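Local atomic coordinates of aspartate aminotransferase (Rhodobacter sphaeroides, PDB entry 3NRA), a protein that probably catalyses the pyridoxal-phosphate-dependent transfer of the amino group between L-aspartate and 2-oxoglutarate, giving oxaloacetate and L-glutamate. Residues Q72-L86 against L284-G296. Sequence-based numbering, arbitrary orientation.
Sequences QAYTEYRGDLGIRDL and LRAAGYSQAVLRG
Q72 and R295 approach from opposite directions, R295 gripping end-on: its NH1 and NH2 converge on the single atom OE1 of Q72, at 2.9 and 3.0 Å. OE1 lies in the guanidinium plane, yet only NH2 sits on a carbonyl lone pair; NH1 stands above the amide plane, the two flat groups being turned 76° apart. A chi1 of -168° sends CG away from the Q72 nitrogen, and the bend at chi2 carries NE2 to G288 O, where it donates a hydrogen bond (2.9 Å). A leucine at Q72 would probably leave both the R295 guanidinium and the G288 carbonyl without this amide partner. The R295 guanidinium is further fixed by I83, whose CD1 rests over the centre of one face, and by a water in its plane that bridges NH2 to D80 OD1.

Q291 uses both ends of its amide. OE1 accepts from D80 N at 2.7 Å, in the carbonyl plane and nearly straight (170° at the hydrogen), while NE2 donates to T75 OG1 and A286 O. The same D80 caps the helix 81-95 through OD1 to I83 N, so Q291 holds the backbone of the residue that caps the helix. R285, bent at chi3, turns NE to T75 O (2.9 Å).

G288 packs so closely on A73 (CA atoms 4.4 Å apart) that a CB there would clash with the carbonyl oxygens of Q72 and A73. Nearby, A73 CB touches Y289 CE1 at 3.7 Å; the Y289 ring meets Y260 of the second subunit edge-to-face, and Y74 stacks on H46 of that subunit. The arrangement thus joins the end of helix 70-73, the loop after it and the first turn of helix 81-95 to the segment following helix 269-282, beside the dimer interface of a class-I, PLP-dependent aminotransferase.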
loop_
_atom_site.group_PDB
_atom_site.type_symbol
_atom_site.label_atom_id
_atom_site.label_comp_id
_atom_site.label_asym_id
_atom_site.label_seq_id
_atom_site.Cartn_x
_atom_site.Cartn_y
_atom_site.Cartn_z
ATOM N N GLN B 72 14.467 -8.432 9.235
ATOM C CA GLN B 72 13.247 -7.641 9.493
ATOM C C GLN B 72 12.811 -6.843 8.253
ATOM O O GLN B 72 11.627 -6.674 8.028
ATOM C CB GLN B 72 13.424 -6.705 10.685
ATOM C CG GLN B 72 12.105 -6.084 11.187
ATOM C CD GLN B 72 11.144 -7.131 11.716
ATOM O OE1 GLN B 72 11.433 -7.802 12.696
ATOM N NE2 GLN B 72 10.007 -7.295 11.042
ATOM N N ALA B 73 13.786 -6.349 7.491
ATOM C CA ALA B 73 13.531 -5.480 6.348
ATOM C C ALA B 73 12.785 -6.216 5.262
ATOM O O ALA B 73 11.951 -5.611 4.577
ATOM C CB ALA B 73 14.851 -4.938 5.786
ATOM N N TYR B 74 13.113 -7.518 5.084
ATOM C CA TYR B 74 12.433 -8.375 4.113
ATOM C C TYR B 74 11.623 -9.493 4.811
ATOM O O TYR B 74 12.110 -10.153 5.747
ATOM C CB TYR B 74 13.451 -8.977 3.129
ATOM C CG TYR B 74 14.017 -7.957 2.156
ATOM C CD1 TYR B 74 15.107 -7.155 2.502
ATOM C CD2 TYR B 74 13.462 -7.794 0.899
ATOM C CE1 TYR B 74 15.618 -6.198 1.595
ATOM C CE2 TYR B 74 13.953 -6.881 0.009
ATOM C CZ TYR B 74 15.044 -6.090 0.347
ATOM O OH TYR B 74 15.501 -5.177 -0.567
ATOM N N THR B 75 10.376 -9.652 4.396
ATOM C CA THR B 75 9.460 -10.670 4.959
ATOM C C THR B 75 8.714 -11.286 3.810
ATOM O O THR B 75 8.728 -10.735 2.685
ATOM C CB THR B 75 8.373 -10.043 5.890
ATOM O OG1 THR B 75 7.379 -9.368 5.089
ATOM C CG2 THR B 75 8.985 -9.062 6.915
ATOM N N GLU B 76 8.026 -12.398 4.086
ATOM C CA GLU B 76 7.076 -12.976 3.155
ATOM C C GLU B 76 6.058 -11.917 2.817
ATOM O O GLU B 76 5.795 -11.049 3.640
ATOM C CB GLU B 76 6.393 -14.205 3.796
ATOM C CG GLU B 76 7.291 -15.467 3.803
ATOM C CD GLU B 76 6.671 -16.681 4.509
ATOM O OE1 GLU B 76 5.415 -16.796 4.559
ATOM O OE2 GLU B 76 7.463 -17.562 4.975
ATOM N N TYR B 77 5.487 -11.969 1.621
ATOM C CA TYR B 77 4.483 -10.950 1.199
ATOM C C TYR B 77 3.297 -10.865 2.157
ATOM O O TYR B 77 2.829 -9.779 2.460
ATOM C CB TYR B 77 3.954 -11.210 -0.230
ATOM C CG TYR B 77 5.003 -11.264 -1.319
ATOM C CD1 TYR B 77 5.943 -10.261 -1.464
ATOM C CD2 TYR B 77 5.033 -12.330 -2.232
ATOM C CE1 TYR B 77 6.899 -10.306 -2.473
ATOM C CE2 TYR B 77 5.999 -12.394 -3.237
ATOM C CZ TYR B 77 6.918 -11.378 -3.358
ATOM O OH TYR B 77 7.885 -11.436 -4.347
ATOM N N ARG B 78 2.843 -12.006 2.659
ATOM C CA ARG B 78 1.736 -12.034 3.666
ATOM C C ARG B 78 2.120 -11.568 5.093
ATOM O O ARG B 78 1.248 -11.428 5.951
ATOM C CB ARG B 78 1.105 -13.423 3.728
ATOM C CG ARG B 78 1.951 -14.493 4.337
ATOM C CD ARG B 78 1.325 -15.874 4.146
ATOM N NE ARG B 78 1.346 -16.317 2.753
ATOM C CZ ARG B 78 1.081 -17.564 2.343
ATOM N NH1 ARG B 78 0.747 -18.533 3.220
ATOM N NH2 ARG B 78 1.159 -17.854 1.040
ATOM N N GLY B 79 3.415 -11.387 5.340
ATOM C CA GLY B 79 3.904 -10.791 6.579
ATOM C C GLY B 79 4.869 -11.719 7.267
ATOM O O GLY B 79 4.827 -12.922 7.058
ATOM N N ASP B 80 5.721 -11.148 8.107
ATOM C CA ASP B 80 6.691 -11.901 8.905
ATOM C C ASP B 80 6.037 -13.122 9.620
ATOM O O ASP B 80 5.026 -12.988 10.313
ATOM C CB ASP B 80 7.382 -10.966 9.914
ATOM C CG ASP B 80 8.408 -11.703 10.798
ATOM O OD1 ASP B 80 7.998 -12.450 11.731
ATOM O OD2 ASP B 80 9.607 -11.549 10.559
ATOM N N LEU B 81 6.602 -14.301 9.394
ATOM C CA LEU B 81 6.053 -15.550 9.934
ATOM C C LEU B 81 6.038 -15.569 11.466
ATOM O O LEU B 81 5.033 -15.871 12.070
ATOM C CB LEU B 81 6.861 -16.743 9.422
ATOM C CG LEU B 81 6.340 -18.158 9.767
ATOM C CD1 LEU B 81 4.933 -18.401 9.189
ATOM C CD2 LEU B 81 7.350 -19.229 9.251
ATOM N N GLY B 82 7.161 -15.234 12.081
ATOM C CA GLY B 82 7.240 -15.170 13.551
ATOM C C GLY B 82 6.170 -14.261 14.178
ATOM O O GLY B 82 5.584 -14.604 15.199
ATOM N N ILE B 83 5.870 -13.139 13.523
ATOM C CA ILE B 83 4.905 -12.177 14.044
ATOM C C ILE B 83 3.480 -12.703 13.818
ATOM O O ILE B 83 2.623 -12.620 14.701
ATOM C CB ILE B 83 5.136 -10.757 13.430
ATOM C CG1 ILE B 83 6.517 -10.234 13.864
ATOM C CG2 ILE B 83 4.056 -9.764 13.896
ATOM C CD1 ILE B 83 6.968 -9.019 13.140
ATOM N N ARG B 84 3.242 -13.316 12.674
ATOM C CA ARG B 84 1.953 -13.977 12.468
ATOM C C ARG B 84 1.668 -15.078 13.511
ATOM O O ARG B 84 0.571 -15.128 14.077
ATOM C CB ARG B 84 1.854 -14.532 11.070
ATOM C CG ARG B 84 1.477 -13.491 10.075
ATOM C CD ARG B 84 1.205 -14.096 8.755
ATOM N NE ARG B 84 2.443 -14.459 8.077
ATOM C CZ ARG B 84 2.718 -15.635 7.483
ATOM N NH1 ARG B 84 1.843 -16.656 7.460
ATOM N NH2 ARG B 84 3.893 -15.778 6.875
ATOM N N ASP B 85 2.674 -15.905 13.801
ATOM C CA ASP B 85 2.568 -16.915 14.843
ATOM C C ASP B 85 2.318 -16.335 16.252
ATOM O O ASP B 85 1.616 -16.942 17.041
ATOM C CB ASP B 85 3.826 -17.804 14.863
ATOM C CG ASP B 85 3.906 -18.753 13.664
ATOM O OD1 ASP B 85 2.862 -18.996 12.993
ATOM O OD2 ASP B 85 5.021 -19.273 13.409
ATOM N N LEU B 86 2.922 -15.194 16.561
ATOM C CA LEU B 86 2.641 -14.487 17.826
ATOM C C LEU B 86 1.206 -13.942 17.827
ATOM O O LEU B 86 0.525 -13.995 18.836
ATOM C CB LEU B 86 3.599 -13.316 18.056
ATOM C CG LEU B 86 4.823 -13.468 18.949
ATOM C CD1 LEU B 86 5.610 -12.137 18.912
ATOM C CD2 LEU B 86 4.472 -13.861 20.431
ATOM N N LEU B 284 4.165 -5.120 -2.379
ATOM C CA LEU B 284 5.026 -6.219 -1.838
ATOM C C LEU B 284 4.626 -6.691 -0.439
ATOM O O LEU B 284 4.262 -7.838 -0.263
ATOM C CB LEU B 284 6.527 -5.876 -1.876
ATOM C CG LEU B 284 7.178 -5.513 -3.207
ATOM C CD1 LEU B 284 8.636 -5.140 -2.986
ATOM C CD2 LEU B 284 7.064 -6.661 -4.223
ATOM N N ARG B 285 4.745 -5.823 0.559
ATOM C CA ARG B 285 4.514 -6.207 1.920
ATOM C C ARG B 285 4.164 -4.989 2.722
ATOM O O ARG B 285 4.388 -3.874 2.277
ATOM C CB ARG B 285 5.760 -6.880 2.491
ATOM C CG ARG B 285 7.059 -6.001 2.442
ATOM C CD ARG B 285 8.256 -6.743 2.981
ATOM N NE ARG B 285 8.491 -7.891 2.148
ATOM C CZ ARG B 285 9.126 -7.880 0.967
ATOM N NH1 ARG B 285 9.751 -6.781 0.507
ATOM N NH2 ARG B 285 9.162 -8.994 0.254
ATOM N N ALA B 286 3.562 -5.198 3.896
ATOM C CA ALA B 286 3.584 -4.181 4.936
ATOM C C ALA B 286 5.051 -3.880 5.258
ATOM O O ALA B 286 5.871 -4.801 5.322
ATOM C CB ALA B 286 2.842 -4.695 6.195
ATOM N N ALA B 287 5.378 -2.609 5.473
ATOM C CA ALA B 287 6.784 -2.205 5.700
ATOM C C ALA B 287 7.463 -3.174 6.675
ATOM O O ALA B 287 6.958 -3.409 7.801
ATOM C CB ALA B 287 6.868 -0.773 6.228
ATOM N N GLY B 288 8.565 -3.782 6.217
ATOM C CA GLY B 288 9.285 -4.757 7.010
ATOM C C GLY B 288 9.568 -4.291 8.429
ATOM O O GLY B 288 9.252 -4.991 9.380
ATOM N N TYR B 289 10.135 -3.097 8.564
ATOM C CA TYR B 289 10.505 -2.589 9.874
ATOM C C TYR B 289 9.280 -2.299 10.721
ATOM O O TYR B 289 9.264 -2.609 11.922
ATOM C CB TYR B 289 11.373 -1.335 9.766
ATOM C CG TYR B 289 12.754 -1.552 9.120
ATOM C CD1 TYR B 289 13.541 -2.639 9.444
ATOM C CD2 TYR B 289 13.274 -0.626 8.231
ATOM C CE1 TYR B 289 14.773 -2.821 8.859
ATOM C CE2 TYR B 289 14.530 -0.793 7.662
ATOM C CZ TYR B 289 15.255 -1.890 7.956
ATOM O OH TYR B 289 16.481 -2.069 7.387
ATOM N N SER B 290 8.234 -1.742 10.094
ATOM C CA SER B 290 6.967 -1.452 10.800
ATOM C C SER B 290 6.411 -2.687 11.452
ATOM O O SER B 290 5.871 -2.614 12.551
ATOM C CB SER B 290 5.909 -0.860 9.851
ATOM O OG SER B 290 6.182 0.488 9.563
ATOM N N GLN B 291 6.539 -3.832 10.781
ATOM C CA GLN B 291 5.901 -5.070 11.251
ATOM C C GLN B 291 6.295 -5.406 12.688
ATOM O O GLN B 291 5.449 -5.788 13.483
ATOM C CB GLN B 291 6.214 -6.226 10.318
ATOM C CG GLN B 291 5.432 -6.182 8.998
ATOM C CD GLN B 291 5.681 -7.395 8.152
ATOM O OE1 GLN B 291 5.613 -8.514 8.646
ATOM N NE2 GLN B 291 5.995 -7.187 6.856
ATOM N N ALA B 292 7.566 -5.140 13.028
ATOM C CA ALA B 292 8.113 -5.390 14.335
ATOM C C ALA B 292 7.304 -4.804 15.488
ATOM O O ALA B 292 7.342 -5.370 16.569
ATOM C CB ALA B 292 9.631 -4.860 14.424
ATOM N N VAL B 293 6.602 -3.662 15.288
ATOM C CA VAL B 293 5.836 -3.067 16.404
ATOM C C VAL B 293 4.651 -3.952 16.826
ATOM O O VAL B 293 4.201 -3.875 17.978
ATOM C CB VAL B 293 5.320 -1.626 16.118
ATOM C CG1 VAL B 293 6.481 -0.706 15.667
ATOM C CG2 VAL B 293 4.174 -1.646 15.103
ATOM N N LEU B 294 4.189 -4.813 15.915
ATOM C CA LEU B 294 3.095 -5.738 16.200
ATOM C C LEU B 294 3.451 -6.812 17.201
ATOM O O LEU B 294 2.553 -7.445 17.747
ATOM C CB LEU B 294 2.597 -6.416 14.901
ATOM C CG LEU B 294 1.996 -5.469 13.853
ATOM C CD1 LEU B 294 1.733 -6.205 12.553
ATOM C CD2 LEU B 294 0.707 -4.834 14.393
ATOM N N ARG B 295 4.752 -7.016 17.474
ATOM C CA ARG B 295 5.165 -7.931 18.555
ATOM C C ARG B 295 4.592 -7.511 19.933
ATOM O O ARG B 295 4.387 -8.370 20.826
ATOM C CB ARG B 295 6.690 -8.045 18.613
ATOM C CG ARG B 295 7.312 -8.662 17.354
ATOM C CD ARG B 295 8.807 -9.060 17.570
ATOM N NE ARG B 295 9.327 -9.814 16.414
ATOM C CZ ARG B 295 10.023 -9.293 15.391
ATOM N NH1 ARG B 295 10.358 -7.992 15.353
ATOM N NH2 ARG B 295 10.393 -10.089 14.382
ATOM N N GLY B 296 4.311 -6.203 20.081
ATOM C CA GLY B 296 3.705 -5.654 21.300
ATOM C C GLY B 296 2.168 -5.583 21.306
ATOM O O GLY B 296 1.580 -5.225 22.324
HETATM O O HOH W 1 10.993 -4.881 2.095
HETATM O O HOH W 2 3.109 -7.947 4.736
HETATM O O HOH W 3 9.721 -12.732 13.850
#